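Local coordinates for protein mevalonate kinase (Staphylococcus aureus, PDB 2X7I) that probably catalyses, as a member of the GHMP kinase family, the ATP-dependent phosphorylation of mevalonate to 5-phosphomevalonate, at residues A[39-44]-A[87-92]; A[103-108]-A[146-151]; A[156-161]-A[213-218]; A[176-181]-A[275-280]. All coordinates share one frame; numbering follows the deposited sequence.

In the fold
Contacts 1 and 2 lie in the N-terminal half of the molecule, and contact 3 links it to the C-terminal half. Contact 1 joins two strands of the mixed sheet, and contact 2 lies against that sheet, their centres about 17 Å apart; Ile39 CG1 of the first meets Ala106 CB of the second at 3.7 Å. Contact 3 follows directly on from contact 2, with Ile146 CB 3.7 Å from Phe159 CZ, and sets strand 157-160 of the mixed sheet against helix 203-222. Contact 4 builds the separate antiparallel sheet, its nearest atoms about 10 Å from both contact 2 and contact 3. The probable active-site pocket lies at contact 2, where a citrate molecule comes within about 3 Å of the Asp147 side chain.

Contact 1. Residues A[39-44]-A[87-92]; sequences IKVLIE and LAVTIQ
The carbonyl oxygen of Ala88 takes the backbone N-H of Glu44 at 2.9 Å from N to O and also a water at 2.7 Å. The amide arrives tilted 22° from the carbonyl plane. The same water lies 3.0 Å from Glu44 OE1 and 2.8 Å from Thr90 OG1, so it can link both side chains to the backbone, though it has more acceptors within reach than protons to give. Thr90 presents its hydroxyl to it by setting OG1 beside its own backbone N (chi1 -57°). Segments 39-44 and 87-92 are neighbouring antiparallel strands of the mixed sheet in the N-terminal half of this GHMP kinase. Their hydrogen-bonded pairs are Lys40 with Gln92, Leu42 with Thr90 and Glu44 with Ala88, each closed by two nearly straight N-H...O bonds. These three pairs share one partly exposed face, on which the aliphatic part of Lys40 crosses the amide of Gln92, CD to NE2 3.8 Å. On the other face the buried branched residues pack together. Val41 and Ile91 project together from the sheet, with CG2 of the valine 4.1 Å from CG1 of the isoleucine. Further along, Ile43 CG2 reaches CD2 of Leu87 at 3.7 Å. Helix 103-119 covers this apolar face through Ala106, Val107, Ala110 and Phe118, while strands 6-16 and 53-58 flank the pair.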
loop_
_atom_site.group_PDB
_atom_site.type_symbol
_atom_site.label_atom_id
_atom_site.label_comp_id
_atom_site.label_asym_id
_atom_site.label_seq_id
_atom_site.Cartn_x
_atom_site.Cartn_y
_atom_site.Cartn_z
ATOM N N ILE A 39 2.978 -3.345 -9.005
ATOM C CA ILE A 39 1.979 -3.691 -9.990
ATOM C C ILE A 39 2.505 -3.265 -11.358
ATOM O O ILE A 39 2.915 -2.116 -11.526
ATOM C CB ILE A 39 0.642 -3.008 -9.685
ATOM C CG1 ILE A 39 0.101 -3.525 -8.345
ATOM C CG2 ILE A 39 -0.345 -3.232 -10.815
ATOM C CD1 ILE A 39 -1.413 -3.673 -8.282
ATOM N N LYS A 40 2.503 -4.200 -12.313
ATOM C CA LYS A 40 2.934 -3.946 -13.685
ATOM C C LYS A 40 1.760 -4.151 -14.648
ATOM O O LYS A 40 1.075 -5.172 -14.579
ATOM C CB LYS A 40 4.052 -4.914 -14.083
ATOM C CG LYS A 40 5.288 -4.898 -13.185
ATOM C CD LYS A 40 6.252 -6.000 -13.587
ATOM C CE LYS A 40 7.549 -5.936 -12.793
ATOM N NZ LYS A 40 7.334 -6.199 -11.334
ATOM N N VAL A 41 1.553 -3.196 -15.552
ATOM C CA VAL A 41 0.550 -3.332 -16.607
ATOM C C VAL A 41 1.211 -3.243 -17.985
ATOM O O VAL A 41 2.025 -2.355 -18.238
ATOM C CB VAL A 41 -0.575 -2.260 -16.480
ATOM C CG1 VAL A 41 -1.522 -2.313 -17.692
ATOM C CG2 VAL A 41 -1.344 -2.444 -15.164
ATOM N N LEU A 42 0.856 -4.177 -18.863
ATOM C CA LEU A 42 1.295 -4.167 -20.255
ATOM C C LEU A 42 0.067 -4.159 -21.168
ATOM O O LEU A 42 -0.847 -4.957 -20.985
ATOM C CB LEU A 42 2.168 -5.391 -20.548
ATOM C CG LEU A 42 2.599 -5.598 -22.003
ATOM C CD1 LEU A 42 3.491 -4.457 -22.503
ATOM C CD2 LEU A 42 3.307 -6.947 -22.167
ATOM N N ILE A 43 0.063 -3.253 -22.144
ATOM C CA ILE A 43 -1.001 -3.156 -23.142
ATOM C C ILE A 43 -0.372 -3.357 -24.511
ATOM O O ILE A 43 0.473 -2.560 -24.915
ATOM C CB ILE A 43 -1.698 -1.771 -23.111
ATOM C CG1 ILE A 43 -2.069 -1.385 -21.671
ATOM C CG2 ILE A 43 -2.920 -1.773 -24.032
ATOM C CD1 ILE A 43 -2.915 -0.125 -21.545
ATOM N N GLU A 44 -0.782 -4.414 -25.212
ATOM C CA GLU A 44 -0.227 -4.765 -26.522
ATOM C C GLU A 44 -1.276 -4.798 -27.625
ATOM O O GLU A 44 -2.213 -5.593 -27.558
ATOM C CB GLU A 44 0.396 -6.159 -26.474
ATOM C CG GLU A 44 1.589 -6.307 -25.553
ATOM C CD GLU A 44 2.074 -7.747 -25.484
ATOM O OE1 GLU A 44 1.439 -8.551 -24.748
ATOM O OE2 GLU A 44 3.077 -8.067 -26.164
ATOM N N LEU A 87 -6.472 -6.074 -28.543
ATOM C CA LEU A 87 -5.562 -5.708 -27.456
ATOM C C LEU A 87 -5.379 -6.866 -26.484
ATOM O O LEU A 87 -6.343 -7.528 -26.113
ATOM C CB LEU A 87 -6.130 -4.537 -26.640
ATOM C CG LEU A 87 -5.840 -3.080 -26.990
ATOM C CD1 LEU A 87 -6.311 -2.197 -25.835
ATOM C CD2 LEU A 87 -4.360 -2.834 -27.288
ATOM N N ALA A 88 -4.139 -7.082 -26.059
ATOM C CA ALA A 88 -3.826 -8.011 -24.983
ATOM C C ALA A 88 -3.338 -7.184 -23.808
ATOM O O ALA A 88 -2.341 -6.489 -23.917
ATOM C CB ALA A 88 -2.763 -9.018 -25.410
ATOM N N VAL A 89 -4.080 -7.238 -22.705
ATOM C CA VAL A 89 -3.746 -6.506 -21.490
ATOM C C VAL A 89 -3.324 -7.498 -20.414
ATOM O O VAL A 89 -4.015 -8.485 -20.159
ATOM C CB VAL A 89 -4.928 -5.676 -20.989
ATOM C CG1 VAL A 89 -4.552 -4.939 -19.709
ATOM C CG2 VAL A 89 -5.374 -4.691 -22.065
ATOM N N THR A 90 -2.175 -7.226 -19.803
ATOM C CA THR A 90 -1.594 -8.079 -18.770
ATOM C C THR A 90 -1.329 -7.220 -17.530
ATOM O O THR A 90 -0.781 -6.124 -17.630
ATOM C CB THR A 90 -0.285 -8.740 -19.255
ATOM O OG1 THR A 90 -0.533 -9.501 -20.451
ATOM C CG2 THR A 90 0.277 -9.674 -18.192
ATOM N N ILE A 91 -1.776 -7.707 -16.376
ATOM C CA ILE A 91 -1.582 -7.044 -15.091
ATOM C C ILE A 91 -0.890 -8.061 -14.202
ATOM O O ILE A 91 -1.350 -9.191 -14.096
ATOM C CB ILE A 91 -2.938 -6.638 -14.427
ATOM C CG1 ILE A 91 -3.778 -5.788 -15.373
ATOM C CG2 ILE A 91 -2.713 -5.840 -13.134
ATOM C CD1 ILE A 91 -5.206 -6.290 -15.531
ATOM N N GLN A 92 0.232 -7.680 -13.601
ATOM C CA GLN A 92 0.915 -8.535 -12.634
ATOM C C GLN A 92 0.899 -7.833 -11.287
ATOM O O GLN A 92 1.223 -6.662 -11.215
ATOM C CB GLN A 92 2.371 -8.789 -13.041
ATOM C CG GLN A 92 2.580 -9.411 -14.411
ATOM C CD GLN A 92 4.047 -9.446 -14.802
ATOM O OE1 GLN A 92 4.814 -10.267 -14.303
ATOM N NE2 GLN A 92 4.447 -8.541 -15.683
HETATM O O HOH W 1 -0.371 -7.660 -22.528
#

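Contact 2. Residues A[103-108]-A[146-151]; sequences SSAAVA and IDTQTI
Ala105 is the residue most buried by this contact, and its methyl group meets three side chains of helix 145-153. Its CB lies 3.8 Å from Asp147 CB and 3.8 Å from Ile151 CD1, with the hydroxyl of Thr148 a little farther off. Ile151, next in buried surface, reaches across with the end of its longer branch. CG1 stands anti to the carbonyl carbon (chi1 -71°), and an extended second torsion carries CD1 on to Ala105 and to the backbone N of Ala106, 4.0 Å away. Ala106 itself adds a smaller part; its methyl group also packs on Ser11 of strand 6-16. No direct hydrogen bond joins the segments, whose axes cross at -51° and approach to 9.1 Å. A water does bridge them: it accepts from Ala105 N at 3.2 Å and donates to Asp147 OD2 at 2.9 Å. The same carboxylate oxygen forms a salt bridge with Lys14, while Thr148 OG1 is bonded to Glu136 and to the carbonyl of Ser144. A bound citrate, probably from the crystallisation liquor, accepts from the backbone N-H groups of Ser103 and Ser104. Anion binding at this helix start, beside an aspartate-lysine pair, is consistent with the phosphate-binding loop and active site of GHMP kinases.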
loop_
_atom_site.group_PDB
_atom_site.type_symbol
_atom_site.label_atom_id
_atom_site.label_comp_id
_atom_site.label_asym_id
_atom_site.label_seq_id
_atom_site.Cartn_x
_atom_site.Cartn_y
_atom_site.Cartn_z
ATOM N N SER A 103 -3.604 -1.183 -3.210
ATOM C CA SER A 103 -3.776 -2.008 -4.384
ATOM C C SER A 103 -4.597 -1.333 -5.489
ATOM O O SER A 103 -4.202 -1.322 -6.652
ATOM C CB SER A 103 -4.448 -3.308 -3.969
ATOM O OG SER A 103 -4.205 -4.304 -4.912
ATOM N N SER A 104 -5.755 -0.786 -5.130
ATOM C CA SER A 104 -6.585 -0.086 -6.104
ATOM C C SER A 104 -5.843 1.093 -6.750
ATOM O O SER A 104 -5.908 1.289 -7.956
ATOM C CB SER A 104 -7.868 0.406 -5.451
ATOM O OG SER A 104 -8.638 1.141 -6.389
ATOM N N ALA A 105 -5.143 1.874 -5.943
ATOM C CA ALA A 105 -4.400 3.017 -6.455
ATOM C C ALA A 105 -3.200 2.580 -7.306
ATOM O O ALA A 105 -2.914 3.196 -8.328
ATOM C CB ALA A 105 -3.963 3.914 -5.317
ATOM N N ALA A 106 -2.512 1.519 -6.888
ATOM C CA ALA A 106 -1.383 0.985 -7.640
ATOM C C ALA A 106 -1.791 0.550 -9.061
ATOM O O ALA A 106 -1.162 0.962 -10.044
ATOM C CB ALA A 106 -0.748 -0.175 -6.897
ATOM N N VAL A 107 -2.829 -0.283 -9.156
ATOM C CA VAL A 107 -3.369 -0.708 -10.441
ATOM C C VAL A 107 -3.705 0.512 -11.304
ATOM O O VAL A 107 -3.362 0.558 -12.496
ATOM C CB VAL A 107 -4.625 -1.627 -10.259
ATOM C CG1 VAL A 107 -5.361 -1.838 -11.569
ATOM C CG2 VAL A 107 -4.212 -2.989 -9.687
ATOM N N ALA A 108 -4.334 1.514 -10.697
ATOM C CA ALA A 108 -4.768 2.693 -11.439
ATOM C C ALA A 108 -3.590 3.516 -11.955
ATOM O O ALA A 108 -3.615 3.971 -13.088
ATOM C CB ALA A 108 -5.692 3.549 -10.603
ATOM N N ILE A 146 -4.809 10.327 -0.730
ATOM C CA ILE A 146 -3.529 10.124 -0.043
ATOM C C ILE A 146 -2.690 9.023 -0.710
ATOM O O ILE A 146 -1.492 9.205 -0.903
ATOM C CB ILE A 146 -3.709 9.852 1.478
ATOM C CG1 ILE A 146 -2.353 9.912 2.185
ATOM C CG2 ILE A 146 -4.391 8.505 1.735
ATOM C CD1 ILE A 146 -2.441 10.074 3.718
ATOM N N ASP A 147 -3.326 7.904 -1.070
ATOM C CA ASP A 147 -2.630 6.776 -1.697
ATOM C C ASP A 147 -2.054 7.209 -3.047
ATOM O O ASP A 147 -0.886 6.992 -3.317
ATOM C CB ASP A 147 -3.562 5.577 -1.922
ATOM C CG ASP A 147 -4.110 4.963 -0.620
ATOM O OD1 ASP A 147 -3.921 5.540 0.479
ATOM O OD2 ASP A 147 -4.754 3.883 -0.714
ATOM N N THR A 148 -2.867 7.849 -3.875
ATOM C CA THR A 148 -2.421 8.259 -5.198
ATOM C C THR A 148 -1.274 9.286 -5.135
ATOM O O THR A 148 -0.300 9.182 -5.875
ATOM C CB THR A 148 -3.579 8.829 -6.045
ATOM O OG1 THR A 148 -4.662 7.891 -6.069
ATOM C CG2 THR A 148 -3.115 9.106 -7.472
ATOM N N GLN A 149 -1.396 10.270 -4.258
ATOM C CA GLN A 149 -0.358 11.285 -4.125
ATOM C C GLN A 149 0.947 10.692 -3.572
ATOM O O GLN A 149 2.024 11.004 -4.066
ATOM C CB GLN A 149 -0.850 12.455 -3.263
ATOM C CG GLN A 149 0.212 13.510 -2.936
ATOM C CD GLN A 149 0.826 14.176 -4.163
ATOM O OE1 GLN A 149 0.326 14.031 -5.277
ATOM N NE2 GLN A 149 1.916 14.930 -3.953
ATOM N N THR A 150 0.854 9.826 -2.569
ATOM C CA THR A 150 2.051 9.179 -2.016
ATOM C C THR A 150 2.744 8.343 -3.086
ATOM O O THR A 150 3.953 8.441 -3.266
ATOM C CB THR A 150 1.705 8.282 -0.810
ATOM O OG1 THR A 150 1.011 9.053 0.182
ATOM C CG2 THR A 150 2.961 7.679 -0.208
ATOM N N ILE A 151 1.967 7.542 -3.805
ATOM C CA ILE A 151 2.491 6.683 -4.863
ATOM C C ILE A 151 3.126 7.471 -6.020
ATOM O O ILE A 151 4.271 7.216 -6.378
ATOM C CB ILE A 151 1.393 5.742 -5.416
ATOM C CG1 ILE A 151 1.041 4.674 -4.379
ATOM C CG2 ILE A 151 1.858 5.039 -6.683
ATOM C CD1 ILE A 151 -0.187 3.893 -4.747
HETATM O O HOH W 2 -5.677 2.152 -2.796
#

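Contact 3. Residues A[156-161]-A[213-218]; sequences PVWFQK and LVLRAS
Trp158 lays one face of its indole over the CB of Ser218, which stands 3.6 Å from the centroid of the five-membered ring and 13° off its normal, a CH-pi contact. Ser218 OG, turned back to its own helix, donates to Leu215 O at 2.6 Å. At the rim of the indole, near its plane, Val214 CG1 comes to 3.8 Å from CD1, while Leu215 CD1 approaches CZ2 obliquely at 3.9 Å. The contact sets helix 203-222 against strand 157-160 of the mixed sheet, thereby joining the two halves of the GHMP kinase fold. The ring's rotation is fixed from within its own strand: NE1 donates to Gln160 OE1 at 3.0 Å, nearly straight, in the ring plane and on a lone pair of the amide oxygen. Gln160 brings its amide there by a bend at chi2 (81°). In that place OE1 also touches Val214 CG1 at 3.4 Å, as the two side chains pass one another running opposite ways, and Gln160 NE2 is held by the carbonyl of Gly211. Ile30 of strand 29-45 packs against both Trp158 and Val214, and His163 meets the indole ring edge-to-face.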
loop_
_atom_site.group_PDB
_atom_site.type_symbol
_atom_site.label_atom_id
_atom_site.label_comp_id
_atom_site.label_asym_id
_atom_site.label_seq_id
_atom_site.Cartn_x
_atom_site.Cartn_y
_atom_site.Cartn_z
ATOM N N PRO A 156 6.595 10.740 1.245
ATOM C CA PRO A 156 5.607 10.589 2.302
ATOM C C PRO A 156 4.584 11.717 2.262
ATOM O O PRO A 156 4.923 12.828 1.880
ATOM C CB PRO A 156 6.440 10.657 3.597
ATOM C CG PRO A 156 7.837 10.513 3.204
ATOM C CD PRO A 156 7.928 11.026 1.798
ATOM N N VAL A 157 3.346 11.413 2.631
ATOM C CA VAL A 157 2.282 12.403 2.753
ATOM C C VAL A 157 1.780 12.392 4.196
ATOM O O VAL A 157 1.499 11.336 4.750
ATOM C CB VAL A 157 1.104 12.090 1.814
ATOM C CG1 VAL A 157 -0.075 13.029 2.100
ATOM C CG2 VAL A 157 1.543 12.177 0.353
ATOM N N TRP A 158 1.677 13.577 4.785
ATOM C CA TRP A 158 1.350 13.750 6.187
ATOM C C TRP A 158 0.049 14.537 6.274
ATOM O O TRP A 158 -0.023 15.649 5.745
ATOM C CB TRP A 158 2.500 14.502 6.879
ATOM C CG TRP A 158 2.173 15.079 8.232
ATOM C CD1 TRP A 158 1.463 14.477 9.231
ATOM C CD2 TRP A 158 2.563 16.367 8.735
ATOM N NE1 TRP A 158 1.372 15.320 10.320
ATOM C CE2 TRP A 158 2.035 16.484 10.039
ATOM C CE3 TRP A 158 3.293 17.438 8.203
ATOM C CZ2 TRP A 158 2.231 17.629 10.831
ATOM C CZ3 TRP A 158 3.481 18.579 8.986
ATOM C CH2 TRP A 158 2.954 18.662 10.289
ATOM N N PHE A 159 -0.975 13.946 6.908
ATOM C CA PHE A 159 -2.239 14.635 7.227
ATOM C C PHE A 159 -2.260 14.997 8.710
ATOM O O PHE A 159 -1.899 14.172 9.543
ATOM C CB PHE A 159 -3.444 13.712 6.965
ATOM C CG PHE A 159 -3.845 13.556 5.497
ATOM C CD1 PHE A 159 -3.031 13.991 4.450
ATOM C CD2 PHE A 159 -5.049 12.932 5.183
ATOM C CE1 PHE A 159 -3.427 13.816 3.122
ATOM C CE2 PHE A 159 -5.445 12.747 3.867
ATOM C CZ PHE A 159 -4.635 13.191 2.829
ATOM N N GLN A 160 -2.715 16.208 9.045
ATOM C CA GLN A 160 -2.910 16.618 10.446
ATOM C C GLN A 160 -3.926 17.748 10.554
ATOM O O GLN A 160 -3.772 18.772 9.881
ATOM C CB GLN A 160 -1.603 17.140 11.046
ATOM C CG GLN A 160 -1.580 17.180 12.571
ATOM C CD GLN A 160 -1.263 15.825 13.183
ATOM O OE1 GLN A 160 -0.387 15.107 12.702
ATOM N NE2 GLN A 160 -1.978 15.469 14.244
ATOM N N LYS A 161 -4.920 17.605 11.435
ATOM C CA LYS A 161 -5.869 18.693 11.721
ATOM C C LYS A 161 -6.498 19.195 10.418
ATOM O O LYS A 161 -7.151 18.423 9.741
ATOM C CB LYS A 161 -5.188 19.832 12.504
ATOM C CG LYS A 161 -4.955 19.555 13.991
ATOM C CD LYS A 161 -4.455 20.824 14.699
ATOM C CE LYS A 161 -4.726 20.810 16.203
ATOM N NZ LYS A 161 -4.691 22.187 16.794
ATOM N N LEU A 213 0.353 11.053 18.093
ATOM C CA LEU A 213 1.465 10.205 17.640
ATOM C C LEU A 213 1.849 10.433 16.171
ATOM O O LEU A 213 3.013 10.275 15.816
ATOM C CB LEU A 213 1.159 8.727 17.879
ATOM C CG LEU A 213 1.079 8.312 19.352
ATOM C CD1 LEU A 213 0.496 6.907 19.483
ATOM C CD2 LEU A 213 2.449 8.395 20.013
ATOM N N VAL A 214 0.876 10.781 15.327
ATOM C CA VAL A 214 1.147 11.166 13.938
ATOM C C VAL A 214 1.917 12.496 13.881
ATOM O O VAL A 214 2.747 12.696 12.992
ATOM C CB VAL A 214 -0.162 11.283 13.097
ATOM C CG1 VAL A 214 0.114 11.910 11.734
ATOM C CG2 VAL A 214 -0.825 9.923 12.935
ATOM N N LEU A 215 1.646 13.394 14.827
ATOM C CA LEU A 215 2.331 14.685 14.885
ATOM C C LEU A 215 3.808 14.498 15.237
ATOM O O LEU A 215 4.682 15.096 14.613
ATOM C CB LEU A 215 1.652 15.622 15.892
ATOM C CG LEU A 215 2.241 17.028 16.044
ATOM C CD1 LEU A 215 2.428 17.702 14.683
ATOM C CD2 LEU A 215 1.378 17.886 16.976
ATOM N N ARG A 216 4.085 13.657 16.227
ATOM C CA ARG A 216 5.467 13.330 16.565
ATOM C C ARG A 216 6.169 12.553 15.444
ATOM O O ARG A 216 7.363 12.718 15.235
ATOM C CB ARG A 216 5.526 12.516 17.848
ATOM C CG ARG A 216 5.034 13.253 19.085
ATOM C CD ARG A 216 4.829 12.272 20.245
ATOM N NE ARG A 216 5.988 11.385 20.447
ATOM C CZ ARG A 216 6.016 10.377 21.321
ATOM N NH1 ARG A 216 4.960 10.119 22.091
ATOM N NH2 ARG A 216 7.111 9.629 21.436
ATOM N N ALA A 217 5.428 11.700 14.745
ATOM C CA ALA A 217 5.973 10.911 13.628
ATOM C C ALA A 217 6.434 11.767 12.450
ATOM O O ALA A 217 7.386 11.419 11.768
ATOM C CB ALA A 217 4.941 9.903 13.156
ATOM N N SER A 218 5.750 12.876 12.206
ATOM C CA SER A 218 6.106 13.773 11.121
ATOM C C SER A 218 7.481 14.376 11.346
ATOM O O SER A 218 8.302 14.374 10.443
ATOM C CB SER A 218 5.054 14.880 10.950
ATOM O OG SER A 218 4.911 15.663 12.122
#

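Contact 4. Residues A[176-181]-A[275-280]; sequences MVVIDT and SMLLLA
Two inner strands of the four-stranded antiparallel sheet in the C-terminal half of the GHMP kinase fold meet here. Four backbone hydrogen bonds close the hydrogen-bonded pairs Val177 with Leu278 and Ile179 with Met276; the shortest include Ile179 N to Met276 O at 2.7 Å. Val178 with Leu277 lies between them and Met176 with Leu279 beyond Val177 and Leu278; both are non-hydrogen-bonded pairs, and Met176 CA gives a CA-H...O contact to Leu278 O at 3.2 Å. Met176 rises from the sheet: CG is anti to the backbone N (chi1 176°) and the chain stays extended to SD, which sits 4.0 Å from Leu277 CB. Leu279 crosses it nearer the backbone, CD2 coming to 3.9 Å from Met176 CB. On the same face, Val178 CG2 runs beside Leu277 CD2 at 4.0 Å, while Val178 CG1 touches Ser275 OG at 3.6 Å. The reverse face carries Val177, Ile179, Met276 and Leu278, where CB of Ile179 lies 3.9 Å from CB of Met276; the placing of Ile179 CD1 is doubtful. Helix 283-295 packs on this second face through Ala286, Ile289 and Val293, and helix 248-259 through Leu253 and Met254. Strand 300-305 continues the sheet beyond segment 176-181, and strand 264-267 beyond segment 275-280.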
loop_
_atom_site.group_PDB
_atom_site.type_symbol
_atom_site.label_atom_id
_atom_site.label_comp_id
_atom_site.label_asym_id
_atom_site.label_seq_id
_atom_site.Cartn_x
_atom_site.Cartn_y
_atom_site.Cartn_z
ATOM N N MET A 176 11.728 -2.335 7.699
ATOM C CA MET A 176 10.392 -2.608 8.186
ATOM C C MET A 176 9.926 -3.893 7.529
ATOM O O MET A 176 9.898 -3.988 6.296
ATOM C CB MET A 176 9.455 -1.448 7.842
ATOM C CG MET A 176 7.999 -1.685 8.220
ATOM S SD MET A 176 6.957 -0.240 7.990
ATOM C CE MET A 176 6.991 -0.013 6.210
ATOM N N VAL A 177 9.605 -4.895 8.348
ATOM C CA VAL A 177 8.968 -6.119 7.857
ATOM C C VAL A 177 7.461 -5.907 7.841
ATOM O O VAL A 177 6.875 -5.534 8.849
ATOM C CB VAL A 177 9.292 -7.345 8.739
ATOM C CG1 VAL A 177 8.568 -8.583 8.223
ATOM C CG2 VAL A 177 10.787 -7.583 8.784
ATOM N N VAL A 178 6.849 -6.137 6.687
ATOM C CA VAL A 178 5.417 -6.002 6.511
ATOM C C VAL A 178 4.828 -7.401 6.466
ATOM O O VAL A 178 5.229 -8.213 5.645
ATOM C CB VAL A 178 5.104 -5.232 5.220
ATOM C CG1 VAL A 178 3.604 -5.168 4.965
ATOM C CG2 VAL A 178 5.710 -3.832 5.287
ATOM N N ILE A 179 3.900 -7.688 7.372
ATOM C CA ILE A 179 3.286 -9.007 7.470
ATOM C C ILE A 179 1.786 -8.951 7.167
ATOM O O ILE A 179 1.074 -8.113 7.696
ATOM C CB ILE A 179 3.473 -9.598 8.873
ATOM C CG1 ILE A 179 4.960 -9.785 9.184
ATOM C CG2 ILE A 179 2.723 -10.923 8.994
ATOM C CD1 ILE A 179 5.279 -9.876 10.668
ATOM N N ASP A 180 1.333 -9.857 6.305
ATOM C CA ASP A 180 -0.082 -10.059 5.993
ATOM C C ASP A 180 -0.515 -11.345 6.692
ATOM O O ASP A 180 0.103 -12.385 6.506
ATOM C CB ASP A 180 -0.244 -10.164 4.465
ATOM C CG ASP A 180 -1.635 -10.616 4.024
ATOM O OD1 ASP A 180 -1.797 -10.933 2.825
ATOM O OD2 ASP A 180 -2.561 -10.665 4.847
ATOM N N THR A 181 -1.562 -11.273 7.510
ATOM C CA THR A 181 -2.036 -12.442 8.263
ATOM C C THR A 181 -2.984 -13.345 7.458
ATOM O O THR A 181 -3.357 -14.412 7.930
ATOM C CB THR A 181 -2.725 -12.038 9.584
ATOM O OG1 THR A 181 -3.972 -11.392 9.302
ATOM C CG2 THR A 181 -1.830 -11.098 10.401
ATOM N N SER A 275 -1.916 -4.775 7.633
ATOM C CA SER A 275 -0.556 -5.283 7.769
ATOM C C SER A 275 -0.141 -5.254 9.233
ATOM O O SER A 275 -0.698 -4.490 10.039
ATOM C CB SER A 275 0.423 -4.439 6.947
ATOM O OG SER A 275 0.096 -4.480 5.568
ATOM N N MET A 276 0.821 -6.107 9.569
ATOM C CA MET A 276 1.608 -5.933 10.787
ATOM C C MET A 276 2.925 -5.363 10.312
ATOM O O MET A 276 3.490 -5.859 9.335
ATOM C CB MET A 276 1.830 -7.256 11.521
ATOM C CG MET A 276 2.421 -7.086 12.918
ATOM S SD MET A 276 2.494 -8.611 13.893
ATOM C CE MET A 276 4.099 -9.187 13.417
ATOM N N LEU A 277 3.389 -4.309 10.972
ATOM C CA LEU A 277 4.646 -3.656 10.630
ATOM C C LEU A 277 5.653 -3.865 11.768
ATOM O O LEU A 277 5.380 -3.482 12.908
ATOM C CB LEU A 277 4.416 -2.157 10.396
ATOM C CG LEU A 277 3.214 -1.765 9.523
ATOM C CD1 LEU A 277 2.990 -0.264 9.519
ATOM C CD2 LEU A 277 3.387 -2.274 8.109
ATOM N N LEU A 278 6.798 -4.476 11.464
ATOM C CA LEU A 278 7.856 -4.686 12.464
ATOM C C LEU A 278 9.128 -3.969 12.029
ATOM O O LEU A 278 9.509 -4.035 10.865
ATOM C CB LEU A 278 8.158 -6.182 12.658
ATOM C CG LEU A 278 6.971 -7.069 13.063
ATOM C CD1 LEU A 278 7.343 -8.557 13.023
ATOM C CD2 LEU A 278 6.463 -6.680 14.431
ATOM N N LEU A 279 9.782 -3.297 12.973
ATOM C CA LEU A 279 10.967 -2.515 12.680
ATOM C C LEU A 279 12.222 -3.280 13.079
ATOM O O LEU A 279 12.315 -3.809 14.184
ATOM C CB LEU A 279 10.908 -1.164 13.400
ATOM C CG LEU A 279 9.794 -0.197 12.979
ATOM C CD1 LEU A 279 10.036 1.180 13.581
ATOM C CD2 LEU A 279 9.676 -0.086 11.457
ATOM N N ALA A 280 13.176 -3.348 12.153
ATOM C CA ALA A 280 14.450 -4.028 12.372
ATOM C C ALA A 280 15.557 -3.069 11.994
ATOM O O ALA A 280 15.372 -2.228 11.117
ATOM C CB ALA A 280 14.534 -5.276 11.531
#